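Local coordinates for KmHsv2 (Kluyveromyces marxianus, PDB 3VU4), which probably binds phosphoinositides through a seven-bladed beta-propeller of the PROPPIN family, to which the autophagy protein Atg18 also belongs, at residues K247-L255 and H265-Q273. Sequence-based numbering, arbitrary orientation.
Sequences KWSTDGSKL and HVFEIFNDQ
L255 and F267 form an antiparallel hydrogen-bonded pair, with L255 N to F267 O at 2.8 Å and F267 N to L255 O at 2.7 Å; K254 and E268 are the adjoining non-hydrogen-bonded pair. Past them the ladder gives way to loop: S253 O takes the amide of I269 (I269 N to S253 O 2.8 Å) and, weakly, that of F270. S253 also donates from its side chain. With OG anti to the backbone N (chi1 164°), the hydroxyl meets F270 O at 2.8 Å, nearly in line with the carbonyl, and accepts from K254 NZ. Without the hydroxyl, as with an alanine here, F270 O would probably lose this donor and the K254 ammonium one of its acceptors. The bend at the end of the K254 chain (chi4 60°) brings NZ near D272, but the D272 carboxylate is modelled too close to that of D251, so its long salt bridge to K254 is doubtful. D251 OD1 accepts from S253 N in an Asx turn. Around the F270 ring, S253 CA lies over one face, a CH-pi contact 3.9 Å from the centroid, and D251 O near the plane at the edge. Among apolar groups, I269 CG1 meets W248 CZ3 at 3.5 Å, and its CD1 reaches L255 CB. On the opposite face of the sheet, V266 CG1 rests against CB and CD of K254. The contact joins the two middle strands, 254-259 and 263-268, of one four-stranded propeller blade: W248, L255, F267 and I269 pack on the blade of strands 209-214 and 219-224, whereas K254 and V266 face strand 342-352 of the next.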
# COMPACT_ATOMS: atom_id res chain seq x y z
N LYS A 247 -4.61 -2.06 2.88
CA LYS A 247 -4.42 -0.61 3.03
C LYS A 247 -5.20 -0.02 4.22
O LYS A 247 -6.25 -0.54 4.61
CB LYS A 247 -4.82 0.06 1.73
CG LYS A 247 -3.67 0.61 0.91
CD LYS A 247 -2.52 -0.37 0.77
CE LYS A 247 -1.48 0.15 -0.22
NZ LYS A 247 -2.01 0.24 -1.62
N TRP A 248 -4.69 1.08 4.78
CA TRP A 248 -5.28 1.75 5.95
C TRP A 248 -6.15 2.95 5.59
O TRP A 248 -5.83 3.70 4.67
CB TRP A 248 -4.19 2.28 6.88
CG TRP A 248 -3.35 1.26 7.63
CD1 TRP A 248 -2.25 0.59 7.18
CD2 TRP A 248 -3.49 0.91 9.02
NE1 TRP A 248 -1.68 -0.14 8.19
CE2 TRP A 248 -2.42 0.03 9.34
CE3 TRP A 248 -4.40 1.25 10.03
CZ2 TRP A 248 -2.24 -0.50 10.62
CZ3 TRP A 248 -4.23 0.72 11.30
CH2 TRP A 248 -3.15 -0.15 11.59
N SER A 249 -7.24 3.16 6.32
CA SER A 249 -8.08 4.33 6.04
C SER A 249 -7.28 5.56 6.48
O SER A 249 -6.36 5.45 7.29
CB SER A 249 -9.42 4.24 6.78
OG SER A 249 -9.24 4.13 8.18
N THR A 250 -7.62 6.72 5.94
CA THR A 250 -6.87 7.94 6.24
C THR A 250 -6.65 8.33 7.71
O THR A 250 -5.61 8.89 8.04
CB THR A 250 -7.46 9.13 5.46
OG1 THR A 250 -8.85 9.27 5.77
CG2 THR A 250 -7.31 8.89 3.97
N ASP A 251 -7.60 8.02 8.59
CA ASP A 251 -7.42 8.34 10.01
C ASP A 251 -6.83 7.16 10.80
O ASP A 251 -6.65 7.25 12.02
CB ASP A 251 -8.76 8.75 10.64
CG ASP A 251 -9.80 7.66 10.55
OD1 ASP A 251 -9.47 6.51 10.18
OD2 ASP A 251 -10.97 7.95 10.86
N GLY A 252 -6.53 6.07 10.10
CA GLY A 252 -5.95 4.90 10.75
C GLY A 252 -6.95 4.02 11.48
O GLY A 252 -6.57 3.11 12.22
N SER A 253 -8.23 4.30 11.27
CA SER A 253 -9.32 3.56 11.91
C SER A 253 -9.66 2.18 11.33
O SER A 253 -9.95 1.25 12.07
CB SER A 253 -10.59 4.41 11.89
OG SER A 253 -11.73 3.61 12.17
N LYS A 254 -9.66 2.06 10.01
CA LYS A 254 -9.99 0.79 9.39
C LYS A 254 -8.91 0.26 8.48
O LYS A 254 -8.11 1.01 7.91
CB LYS A 254 -11.30 0.91 8.62
CG LYS A 254 -12.48 1.10 9.54
CD LYS A 254 -13.72 1.51 8.78
CE LYS A 254 -14.78 2.03 9.74
NZ LYS A 254 -14.29 3.22 10.50
N LEU A 255 -8.89 -1.05 8.35
CA LEU A 255 -7.92 -1.73 7.51
C LEU A 255 -8.70 -2.52 6.46
O LEU A 255 -9.59 -3.31 6.80
CB LEU A 255 -7.10 -2.66 8.39
CG LEU A 255 -5.84 -3.32 7.84
CD1 LEU A 255 -4.89 -2.25 7.33
CD2 LEU A 255 -5.21 -4.12 8.95
N HIS A 265 -12.53 -7.02 2.48
CA HIS A 265 -12.81 -7.12 3.91
C HIS A 265 -12.32 -5.87 4.63
O HIS A 265 -11.31 -5.28 4.25
CB HIS A 265 -12.09 -8.33 4.53
CG HIS A 265 -12.31 -9.62 3.80
ND1 HIS A 265 -13.40 -10.43 4.04
CD2 HIS A 265 -11.58 -10.24 2.84
CE1 HIS A 265 -13.32 -11.50 3.26
NE2 HIS A 265 -12.23 -11.41 2.53
N VAL A 266 -13.03 -5.47 5.67
CA VAL A 266 -12.63 -4.31 6.44
C VAL A 266 -12.53 -4.69 7.90
O VAL A 266 -13.45 -5.30 8.45
CB VAL A 266 -13.64 -3.16 6.30
CG1 VAL A 266 -13.28 -2.04 7.26
CG2 VAL A 266 -13.66 -2.66 4.86
N PHE A 267 -11.39 -4.37 8.51
CA PHE A 267 -11.16 -4.66 9.93
C PHE A 267 -11.10 -3.32 10.66
O PHE A 267 -10.64 -2.31 10.10
CB PHE A 267 -9.86 -5.44 10.11
CG PHE A 267 -9.89 -6.79 9.49
CD1 PHE A 267 -10.43 -7.87 10.16
CD2 PHE A 267 -9.39 -6.99 8.20
CE1 PHE A 267 -10.48 -9.14 9.57
CE2 PHE A 267 -9.45 -8.24 7.60
CZ PHE A 267 -9.99 -9.32 8.28
N GLU A 268 -11.55 -3.31 11.90
CA GLU A 268 -11.57 -2.07 12.67
C GLU A 268 -10.51 -1.98 13.76
O GLU A 268 -10.51 -2.79 14.69
CB GLU A 268 -12.97 -1.89 13.27
CG GLU A 268 -13.11 -0.73 14.26
CD GLU A 268 -14.53 -0.62 14.80
OE1 GLU A 268 -15.39 -0.04 14.11
OE2 GLU A 268 -14.79 -1.13 15.91
N ILE A 269 -9.61 -1.00 13.64
CA ILE A 269 -8.57 -0.79 14.65
C ILE A 269 -9.14 0.01 15.83
O ILE A 269 -8.88 -0.29 17.00
CB ILE A 269 -7.34 -0.06 14.04
CG1 ILE A 269 -6.47 -1.05 13.26
CG2 ILE A 269 -6.52 0.60 15.14
CD1 ILE A 269 -7.08 -1.55 11.96
N PHE A 270 -9.93 1.04 15.53
CA PHE A 270 -10.58 1.82 16.58
C PHE A 270 -11.85 2.42 15.99
O PHE A 270 -11.89 2.70 14.79
CB PHE A 270 -9.64 2.89 17.16
CG PHE A 270 -9.38 4.07 16.25
CD1 PHE A 270 -10.32 5.08 16.11
CD2 PHE A 270 -8.15 4.19 15.59
CE1 PHE A 270 -10.05 6.21 15.33
CE2 PHE A 270 -7.87 5.32 14.81
CZ PHE A 270 -8.83 6.33 14.68
N ASN A 271 -12.88 2.58 16.81
CA ASN A 271 -14.13 3.12 16.31
C ASN A 271 -14.00 4.59 15.92
O ASN A 271 -13.58 5.43 16.70
CB ASN A 271 -15.26 2.93 17.31
CG ASN A 271 -16.61 3.23 16.70
OD1 ASN A 271 -16.87 4.36 16.30
ND2 ASN A 271 -17.46 2.21 16.59
N ASP A 272 -14.39 4.84 14.68
CA ASP A 272 -14.31 6.12 13.99
C ASP A 272 -15.46 7.11 14.19
O ASP A 272 -15.26 8.31 14.20
CB ASP A 272 -14.20 5.82 12.49
CG ASP A 272 -13.15 6.62 11.83
OD1 ASP A 272 -12.31 7.16 12.56
OD2 ASP A 272 -13.15 6.70 10.59
N GLN A 273 -16.66 6.56 14.31
CA GLN A 273 -17.89 7.33 14.43
C GLN A 273 -18.14 8.07 15.76
O GLN A 273 -17.41 7.89 16.74
CB GLN A 273 -19.06 6.39 14.17
CG GLN A 273 -18.80 5.37 13.07
CD GLN A 273 -18.84 5.98 11.68
OE1 GLN A 273 -19.91 6.08 11.06
NE2 GLN A 273 -17.68 6.41 11.19
O HOH W 1 -11.87 4.67 8.76